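Local coordinates for protein PA1221 (Pseudomonas aeruginosa, PDB 4DG8) that belongs to the AMP-binding (ANL) family, carries a phosphopantetheine attachment site, and holds adenosine monophosphate in its pocket, at residues 293-307 and 319-333. Residues are numbered along the deposited sequence; the frame is centred on the assembly and turned at random.
Sequences VRRALLRHPRLHLVN and CCHVVTDDDLEEDDI
A bend at chi3 (78°) turns the guanidinium of Arg294 toward Leu328 and Glu329, the last two residues of the 3-10 segment 326-329, where the folded side chain of Glu329 (chi2 -54°) brings its carboxylate to meet it. NH1 of Arg294 donates to two acceptors near the guanidinium plane: the backbone O of Leu328 at 2.8 Å, approached from above the carbonyl plane, and OE2 of Glu329 at 3.0 Å in a salt bridge, likewise met from above the carboxylate plane. The guanidinium and carboxylate planes are 81° apart, and a water bridges NH2 of Arg294 and the same OE2. Beside this polar group, the helix packs on the other segment through methyl groups. CG1 of Val293 meets CD2 of Leu328 at 3.7 Å and reaches tip to tip with CD1 of Ile333, while CD1 of Leu297 presses on CG1 of Val323 at 3.4 Å, a close approach for two methyl carbons.

Val306 and Val322 form an antiparallel non-hydrogen-bonded pair, their CG2 methyls touching on one face of the sheet; Asn307 and His321 are the adjoining hydrogen-bonded pair, linked in both directions. Beyond them, Val323 N donates almost straight to Leu305 O (2.8 Å), and a second water joins Leu305 N to Val323 O. OD2 of Asp327 accepts His321 NE2 (2.6 Å) and Thr324 N from opposite faces of its carboxylate, tying the 3-10 segment back to His321 and Thr324. Asn307 lies against CG2 of Ile333; its ND2 bonds to Pro334 O and its OD1 to N6 of the bound AMP, so this hairpin forms part of the AMP pocket.

Helix 290-299 packs on segment 319-333 and also on helix 261-270, through Val293 and Ala296 against Phe264, while strand 304-309 is flanked in the mixed sheet by parallel strand 280-284 and antiparallel strand 319-322.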
# COMPACT_ATOMS: atom_id res chain seq x y z
N VAL A 293 1.86 0.77 -21.40
CA VAL A 293 3.24 0.32 -21.16
C VAL A 293 4.04 0.44 -22.45
O VAL A 293 5.20 0.87 -22.43
CB VAL A 293 3.31 -1.13 -20.62
CG1 VAL A 293 4.76 -1.64 -20.61
CG2 VAL A 293 2.71 -1.21 -19.23
N ARG A 294 3.41 0.07 -23.57
CA ARG A 294 3.99 0.21 -24.90
C ARG A 294 4.30 1.69 -25.16
O ARG A 294 5.41 2.03 -25.58
CB ARG A 294 3.01 -0.30 -25.99
CG ARG A 294 3.15 -1.79 -26.36
CD ARG A 294 2.15 -2.22 -27.46
NE ARG A 294 2.57 -1.80 -28.80
CZ ARG A 294 3.33 -2.53 -29.61
NH1 ARG A 294 3.75 -3.72 -29.19
NH2 ARG A 294 3.68 -2.10 -30.81
N ARG A 295 3.33 2.56 -24.93
CA ARG A 295 3.58 3.98 -25.22
C ARG A 295 4.77 4.52 -24.38
O ARG A 295 5.67 5.23 -24.89
CB ARG A 295 2.31 4.80 -25.02
CG ARG A 295 2.41 6.19 -25.60
CD ARG A 295 1.12 7.01 -25.45
NE ARG A 295 1.34 8.35 -25.98
CZ ARG A 295 0.66 9.43 -25.62
NH1 ARG A 295 -0.33 9.32 -24.75
NH2 ARG A 295 0.95 10.61 -26.14
N ALA A 296 4.79 4.14 -23.10
CA ALA A 296 5.86 4.57 -22.21
C ALA A 296 7.22 4.05 -22.67
O ALA A 296 8.14 4.85 -22.88
CB ALA A 296 5.58 4.16 -20.74
N LEU A 297 7.35 2.74 -22.84
CA LEU A 297 8.66 2.16 -23.15
C LEU A 297 9.19 2.54 -24.53
O LEU A 297 10.40 2.70 -24.72
CB LEU A 297 8.66 0.64 -22.94
CG LEU A 297 8.53 0.29 -21.46
CD1 LEU A 297 8.65 -1.21 -21.26
CD2 LEU A 297 9.57 1.04 -20.65
N LEU A 298 8.27 2.70 -25.49
CA LEU A 298 8.66 3.16 -26.82
C LEU A 298 9.16 4.60 -26.76
O LEU A 298 10.00 4.99 -27.56
CB LEU A 298 7.51 3.02 -27.82
CG LEU A 298 7.16 1.56 -28.15
CD1 LEU A 298 5.93 1.44 -29.04
CD2 LEU A 298 8.37 0.87 -28.78
N ARG A 299 8.66 5.40 -25.81
CA ARG A 299 9.22 6.74 -25.62
C ARG A 299 10.54 6.77 -24.79
O ARG A 299 11.42 7.60 -25.02
CB ARG A 299 8.17 7.68 -25.00
CG ARG A 299 8.55 9.14 -24.98
CD ARG A 299 8.84 9.67 -26.38
NE ARG A 299 9.34 11.04 -26.34
CZ ARG A 299 9.97 11.65 -27.33
NH1 ARG A 299 10.20 11.00 -28.48
NH2 ARG A 299 10.38 12.91 -27.18
N HIS A 300 10.67 5.86 -23.83
CA HIS A 300 11.83 5.80 -22.93
C HIS A 300 12.43 4.41 -22.95
O HIS A 300 12.17 3.61 -22.06
CB HIS A 300 11.40 6.12 -21.48
CG HIS A 300 10.63 7.40 -21.35
ND1 HIS A 300 11.24 8.62 -21.17
CD2 HIS A 300 9.30 7.65 -21.39
CE1 HIS A 300 10.32 9.57 -21.10
NE2 HIS A 300 9.13 9.00 -21.23
N PRO A 301 13.23 4.10 -23.98
CA PRO A 301 13.74 2.73 -24.13
C PRO A 301 14.79 2.31 -23.08
O PRO A 301 15.01 1.11 -22.90
CB PRO A 301 14.32 2.71 -25.55
CG PRO A 301 14.66 4.14 -25.83
CD PRO A 301 13.63 4.97 -25.10
N ARG A 302 15.42 3.27 -22.40
CA ARG A 302 16.40 2.94 -21.38
C ARG A 302 15.77 2.86 -19.98
O ARG A 302 16.44 2.53 -18.99
CB ARG A 302 17.53 3.98 -21.36
CG ARG A 302 18.43 4.02 -22.61
CD ARG A 302 19.37 5.23 -22.54
NE ARG A 302 18.61 6.48 -22.65
CZ ARG A 302 18.17 6.98 -23.80
NH1 ARG A 302 18.43 6.34 -24.94
NH2 ARG A 302 17.48 8.11 -23.83
N LEU A 303 14.48 3.16 -19.89
CA LEU A 303 13.79 3.11 -18.61
C LEU A 303 13.63 1.65 -18.16
O LEU A 303 13.27 0.78 -18.95
CB LEU A 303 12.42 3.81 -18.70
CG LEU A 303 11.52 3.65 -17.48
CD1 LEU A 303 12.18 4.24 -16.23
CD2 LEU A 303 10.15 4.29 -17.73
N HIS A 304 13.92 1.38 -16.89
CA HIS A 304 13.62 0.06 -16.34
C HIS A 304 12.25 0.14 -15.67
O HIS A 304 12.07 0.83 -14.66
CB HIS A 304 14.72 -0.41 -15.39
CG HIS A 304 15.99 -0.81 -16.09
ND1 HIS A 304 17.01 0.08 -16.35
CD2 HIS A 304 16.38 -2.00 -16.62
CE1 HIS A 304 17.99 -0.55 -16.98
NE2 HIS A 304 17.63 -1.81 -17.16
N LEU A 305 11.29 -0.55 -16.27
CA LEU A 305 9.93 -0.62 -15.79
C LEU A 305 9.66 -1.98 -15.13
O LEU A 305 9.99 -3.03 -15.68
CB LEU A 305 8.98 -0.40 -16.95
CG LEU A 305 7.50 -0.24 -16.63
CD1 LEU A 305 7.28 0.89 -15.67
CD2 LEU A 305 6.72 -0.00 -17.92
N VAL A 306 9.07 -1.96 -13.94
CA VAL A 306 8.77 -3.18 -13.20
C VAL A 306 7.27 -3.32 -12.91
O VAL A 306 6.65 -2.39 -12.37
CB VAL A 306 9.51 -3.20 -11.87
CG1 VAL A 306 9.28 -4.52 -11.13
CG2 VAL A 306 11.00 -2.94 -12.10
N ASN A 307 6.70 -4.47 -13.24
CA ASN A 307 5.32 -4.75 -12.86
C ASN A 307 5.40 -5.43 -11.49
O ASN A 307 5.91 -6.54 -11.39
CB ASN A 307 4.66 -5.68 -13.90
CG ASN A 307 3.17 -5.95 -13.61
OD1 ASN A 307 2.59 -5.38 -12.70
ND2 ASN A 307 2.55 -6.82 -14.43
N CYS A 319 5.25 -10.92 -6.32
CA CYS A 319 6.05 -11.09 -7.53
C CYS A 319 6.36 -9.76 -8.21
O CYS A 319 5.56 -8.82 -8.15
CB CYS A 319 5.32 -11.99 -8.53
SG CYS A 319 4.83 -13.60 -7.88
N CYS A 320 7.52 -9.68 -8.85
CA CYS A 320 7.82 -8.57 -9.75
C CYS A 320 8.35 -9.09 -11.06
O CYS A 320 8.90 -10.20 -11.13
CB CYS A 320 8.84 -7.60 -9.16
SG CYS A 320 8.25 -6.75 -7.71
N HIS A 321 8.18 -8.29 -12.10
CA HIS A 321 8.68 -8.63 -13.43
C HIS A 321 9.30 -7.39 -14.08
O HIS A 321 8.66 -6.36 -14.21
CB HIS A 321 7.54 -9.18 -14.31
CG HIS A 321 7.96 -9.51 -15.70
ND1 HIS A 321 8.86 -10.51 -15.99
CD2 HIS A 321 7.59 -8.97 -16.89
CE1 HIS A 321 9.05 -10.56 -17.30
NE2 HIS A 321 8.29 -9.64 -17.87
N VAL A 322 10.56 -7.50 -14.49
CA VAL A 322 11.18 -6.41 -15.22
C VAL A 322 10.69 -6.51 -16.67
O VAL A 322 10.87 -7.53 -17.33
CB VAL A 322 12.71 -6.46 -15.14
CG1 VAL A 322 13.33 -5.53 -16.17
CG2 VAL A 322 13.17 -6.08 -13.72
N VAL A 323 10.02 -5.46 -17.14
CA VAL A 323 9.37 -5.50 -18.44
C VAL A 323 10.36 -5.55 -19.59
O VAL A 323 11.27 -4.72 -19.64
CB VAL A 323 8.42 -4.31 -18.65
CG1 VAL A 323 7.85 -4.34 -20.08
CG2 VAL A 323 7.31 -4.34 -17.62
N THR A 324 10.21 -6.51 -20.50
CA THR A 324 11.10 -6.58 -21.65
C THR A 324 10.48 -6.10 -22.95
O THR A 324 9.27 -5.87 -23.05
CB THR A 324 11.61 -8.01 -21.95
OG1 THR A 324 10.48 -8.88 -22.19
CG2 THR A 324 12.46 -8.54 -20.82
N ASP A 325 11.33 -6.04 -23.96
CA ASP A 325 10.92 -5.70 -25.31
C ASP A 325 9.84 -6.66 -25.83
O ASP A 325 8.84 -6.23 -26.40
CB ASP A 325 12.14 -5.72 -26.24
CG ASP A 325 11.79 -5.32 -27.64
OD1 ASP A 325 11.23 -4.20 -27.80
OD2 ASP A 325 12.03 -6.12 -28.57
N ASP A 326 10.06 -7.95 -25.64
CA ASP A 326 9.10 -8.96 -26.07
C ASP A 326 7.75 -8.84 -25.38
O ASP A 326 6.70 -9.10 -25.98
CB ASP A 326 9.65 -10.34 -25.80
CG ASP A 326 10.03 -11.06 -27.05
OD1 ASP A 326 10.20 -10.37 -28.07
OD2 ASP A 326 10.14 -12.30 -27.01
N ASP A 327 7.78 -8.47 -24.10
CA ASP A 327 6.55 -8.35 -23.32
C ASP A 327 5.55 -7.42 -23.97
O ASP A 327 4.35 -7.56 -23.77
CB ASP A 327 6.84 -7.89 -21.88
CG ASP A 327 7.66 -8.90 -21.11
OD1 ASP A 327 7.58 -10.11 -21.46
OD2 ASP A 327 8.37 -8.49 -20.15
N LEU A 328 6.05 -6.47 -24.76
CA LEU A 328 5.19 -5.45 -25.34
C LEU A 328 4.32 -6.02 -26.45
O LEU A 328 3.43 -5.34 -26.96
CB LEU A 328 6.02 -4.29 -25.88
CG LEU A 328 6.95 -3.62 -24.87
CD1 LEU A 328 7.74 -2.54 -25.57
CD2 LEU A 328 6.16 -3.05 -23.69
N GLU A 329 4.59 -7.27 -26.81
CA GLU A 329 3.81 -7.95 -27.82
C GLU A 329 2.71 -8.84 -27.23
O GLU A 329 1.97 -9.47 -27.98
CB GLU A 329 4.71 -8.81 -28.71
CG GLU A 329 5.80 -8.04 -29.41
CD GLU A 329 5.25 -6.87 -30.20
OE1 GLU A 329 4.29 -7.06 -30.98
OE2 GLU A 329 5.77 -5.75 -30.02
N GLU A 330 2.61 -8.91 -25.91
CA GLU A 330 1.67 -9.83 -25.29
C GLU A 330 0.35 -9.15 -24.92
O GLU A 330 0.26 -7.92 -24.95
CB GLU A 330 2.29 -10.42 -24.01
CG GLU A 330 3.68 -11.03 -24.19
CD GLU A 330 3.66 -12.54 -24.45
OE1 GLU A 330 2.55 -13.12 -24.52
OE2 GLU A 330 4.74 -13.15 -24.56
N ASP A 331 -0.64 -9.95 -24.51
CA ASP A 331 -1.97 -9.46 -24.15
C ASP A 331 -1.93 -8.89 -22.74
O ASP A 331 -2.81 -8.14 -22.34
CB ASP A 331 -3.02 -10.58 -24.18
CG ASP A 331 -3.54 -10.90 -25.59
OD1 ASP A 331 -3.01 -10.37 -26.59
OD2 ASP A 331 -4.48 -11.72 -25.67
N ASP A 332 -0.92 -9.29 -21.97
CA ASP A 332 -0.75 -8.82 -20.60
C ASP A 332 0.73 -8.81 -20.26
O ASP A 332 1.47 -9.62 -20.77
CB ASP A 332 -1.46 -9.77 -19.62
CG ASP A 332 -0.86 -11.18 -19.64
OD1 ASP A 332 -1.15 -11.94 -20.59
OD2 ASP A 332 -0.09 -11.54 -18.71
N ILE A 333 1.14 -7.90 -19.37
CA ILE A 333 2.52 -7.90 -18.86
C ILE A 333 2.62 -8.93 -17.74
O ILE A 333 1.84 -8.87 -16.79
CB ILE A 333 2.90 -6.53 -18.24
CG1 ILE A 333 2.64 -5.39 -19.24
CG2 ILE A 333 4.35 -6.55 -17.75
CD1 ILE A 333 3.41 -5.52 -20.55
O HOH W 1 5.37 -4.27 -32.18
O HOH W 2 12.19 -2.79 -18.42